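Local coordinates for surface protein VspA (Borrelia turicatae, PDB 1YJG), which is a variable surface lipoprotein of the outer membrane, probably exchanged with antigenically distinct relatives so that the spirochaete evades the host immune response, at residues K2-A7 and T151-A156. Numbering follows the deposited sequence.
Sequences KNITDA and TAAINA
Ile4 and Ala153 bring the two ends of the chain together at one end of the helical bundle, near its surface, their CA atoms 5.2 Å apart where the start of helix 2-28 runs antiparallel to the end of helix 129-155. The local axes approach to 9.0 Å at 161°, and the small side chain of Ala153 lets the backbones pass within ordinary helix-packing distance. Ala153 CB points at the first helix, coming to 3.9 Å from Ile4 CA and to 4.3 Å from Ala7 CB. Beside the alanine contact two isoleucines meet. In Ile4, CG1 stands anti to the backbone N (chi1 -176°), directed toward Ile154, and a chi2 opened to 148° sets the end methyl, Ile4 CD1, at 3.5 Å from Ile154 CG1. That methylene is placed differently, anti to its own carbonyl carbon, and the two side chains cross at a slant. Ile4 also packs on Ile154 of the second subunit, and Ile154 on Val8 of that subunit, so the same isoleucines also pack across the subunit interface. With no hydrogen bond between the segments, the fit of the helix ends depends on shape and apolar contact rather than on directional polar bonds.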
ATOM      1  N   LYS A   2      13.989 -26.799  -0.607  1.00 47.97           N
ATOM      2  CA  LYS A   2      14.428 -25.463  -0.179  1.00 44.34           C
ATOM      3  C   LYS A   2      14.440 -24.455  -1.339  1.00 40.39           C
ATOM      4  O   LYS A   2      14.324 -23.255  -1.110  1.00 39.03           O
ATOM      5  CB  LYS A   2      15.812 -25.524   0.490  1.00 44.57           C
ATOM      6  CG  LYS A   2      16.449 -24.150   0.745  1.00 46.36           C
ATOM      7  CD  LYS A   2      17.660 -24.222   1.662  1.00 46.53           C
ATOM      8  CE  LYS A   2      18.494 -22.953   1.575  1.00 46.44           C
ATOM      9  NZ  LYS A   2      19.449 -22.855   2.712  1.00 48.37           N
ATOM     10  N   ASN A   3      14.583 -24.947  -2.569  1.00 36.67           N
ATOM     11  CA  ASN A   3      14.611 -24.104  -3.763  1.00 33.88           C
ATOM     12  C   ASN A   3      13.270 -23.419  -4.031  1.00 30.70           C
ATOM     13  O   ASN A   3      13.226 -22.240  -4.398  1.00 27.97           O
ATOM     14  CB  ASN A   3      15.025 -24.920  -4.997  1.00 37.17           C
ATOM     15  CG  ASN A   3      16.436 -24.600  -5.469  1.00 40.74           C
ATOM     16  OD1 ASN A   3      17.416 -25.053  -4.877  1.00 42.49           O
ATOM     17  ND2 ASN A   3      16.544 -23.822  -6.545  1.00 41.59           N
ATOM     18  N   ILE A   4      12.181 -24.169  -3.887  1.00 26.24           N
ATOM     19  CA  ILE A   4      10.850 -23.608  -4.107  1.00 22.45           C
ATOM     20  C   ILE A   4      10.487 -22.681  -2.950  1.00 17.59           C
ATOM     21  O   ILE A   4       9.805 -21.696  -3.143  1.00 14.44           O
ATOM     22  CB  ILE A   4       9.775 -24.710  -4.313  1.00 25.21           C
ATOM     23  CG1 ILE A   4       8.418 -24.084  -4.627  1.00 26.15           C
ATOM     24  CG2 ILE A   4       9.658 -25.637  -3.103  1.00 26.14           C
ATOM     25  CD1 ILE A   4       7.570 -24.933  -5.529  1.00 29.32           C
ATOM     26  N   THR A   5      10.969 -22.994  -1.754  1.00 18.37           N
ATOM     27  CA  THR A   5      10.697 -22.187  -0.574  1.00 17.74           C
ATOM     28  C   THR A   5      11.385 -20.817  -0.669  1.00 15.46           C
ATOM     29  O   THR A   5      10.813 -19.822  -0.271  1.00 12.09           O
ATOM     30  CB  THR A   5      11.139 -22.951   0.696  1.00 21.01           C
ATOM     31  OG1 THR A   5      10.278 -24.080   0.897  1.00 21.32           O
ATOM     32  CG2 THR A   5      10.941 -22.118   1.966  1.00 22.57           C
ATOM     33  N   ASP A   6      12.590 -20.783  -1.233  1.00 14.12           N
ATOM     34  CA  ASP A   6      13.354 -19.557  -1.373  1.00 14.36           C
ATOM     35  C   ASP A   6      12.799 -18.671  -2.487  1.00 14.92           C
ATOM     36  O   ASP A   6      12.828 -17.449  -2.379  1.00 12.93           O
ATOM     37  CB  ASP A   6      14.834 -19.877  -1.623  1.00 19.30           C
ATOM     38  CG  ASP A   6      15.538 -20.419  -0.377  1.00 24.45           C
ATOM     39  OD1 ASP A   6      16.719 -20.816  -0.478  1.00 29.00           O
ATOM     40  OD2 ASP A   6      14.991 -20.489   0.747  1.00 25.71           O
ATOM     41  N   ALA A   7      12.283 -19.296  -3.540  1.00 12.53           N
ATOM     42  CA  ALA A   7      11.723 -18.576  -4.663  1.00 15.40           C
ATOM     43  C   ALA A   7      10.420 -17.938  -4.237  1.00 14.93           C
ATOM     44  O   ALA A   7      10.163 -16.776  -4.542  1.00 12.48           O
ATOM     45  CB  ALA A   7      11.489 -19.511  -5.849  1.00 16.62           C
ATOM     46  N   THR A 151       7.797 -19.961 -11.004  1.00 12.36           N
ATOM     47  CA  THR A 151       7.305 -20.916 -11.988  1.00 14.89           C
ATOM     48  C   THR A 151       8.358 -21.959 -12.344  1.00 13.61           C
ATOM     49  O   THR A 151       8.014 -23.116 -12.508  1.00 13.52           O
ATOM     50  CB  THR A 151       6.763 -20.223 -13.274  1.00 14.10           C
ATOM     51  OG1 THR A 151       7.834 -19.597 -13.992  1.00 21.88           O
ATOM     52  CG2 THR A 151       5.826 -19.096 -12.933  1.00  8.22           C
ATOM     53  N   ALA A 152       9.629 -21.561 -12.432  1.00 13.54           N
ATOM     54  CA  ALA A 152      10.709 -22.496 -12.770  1.00 12.20           C
ATOM     55  C   ALA A 152      10.946 -23.513 -11.654  1.00 16.01           C
ATOM     56  O   ALA A 152      11.291 -24.664 -11.923  1.00 15.19           O
ATOM     57  CB  ALA A 152      12.004 -21.747 -13.085  1.00 13.44           C
ATOM     58  N   ALA A 153      10.779 -23.091 -10.404  1.00 16.85           N
ATOM     59  CA  ALA A 153      10.969 -24.001  -9.273  1.00 16.68           C
ATOM     60  C   ALA A 153       9.779 -24.974  -9.232  1.00 17.06           C
ATOM     61  O   ALA A 153       9.943 -26.150  -8.929  1.00 14.46           O
ATOM     62  CB  ALA A 153      11.112 -23.236  -7.973  1.00 14.52           C
ATOM     63  N   ILE A 154       8.589 -24.479  -9.566  1.00 18.79           N
ATOM     64  CA  ILE A 154       7.387 -25.322  -9.582  1.00 22.83           C
ATOM     65  C   ILE A 154       7.495 -26.366 -10.714  1.00 23.11           C
ATOM     66  O   ILE A 154       6.971 -27.469 -10.597  1.00 23.56           O
ATOM     67  CB  ILE A 154       6.102 -24.460  -9.712  1.00 19.69           C
ATOM     68  CG1 ILE A 154       5.736 -23.879  -8.346  1.00 19.94           C
ATOM     69  CG2 ILE A 154       4.924 -25.280 -10.256  1.00 19.15           C
ATOM     70  CD1 ILE A 154       4.751 -22.730  -8.416  1.00 23.13           C
ATOM     71  N   ASN A 155       8.194 -26.008 -11.790  1.00 24.82           N
ATOM     72  CA  ASN A 155       8.393 -26.900 -12.931  1.00 25.40           C
ATOM     73  C   ASN A 155       9.280 -28.080 -12.555  1.00 26.61           C
ATOM     74  O   ASN A 155       9.023 -29.214 -12.952  1.00 27.89           O
ATOM     75  CB  ASN A 155       9.051 -26.150 -14.097  1.00 22.62           C
ATOM     76  CG  ASN A 155       8.146 -25.094 -14.712  1.00 17.98           C
ATOM     77  OD1 ASN A 155       6.924 -25.204 -14.673  1.00 15.39           O
ATOM     78  ND2 ASN A 155       8.750 -24.065 -15.291  1.00 18.18           N
ATOM     79  N   ALA A 156      10.304 -27.804 -11.754  1.00 29.27           N
ATOM     80  CA  ALA A 156      11.259 -28.816 -11.314  1.00 31.34           C
ATOM     81  C   ALA A 156      10.741 -29.770 -10.229  1.00 35.52           C
ATOM     82  O   ALA A 156      11.542 -30.377  -9.510  1.00 36.14           O
ATOM     83  CB  ALA A 156      12.546 -28.128 -10.850  1.00 30.90           C
TER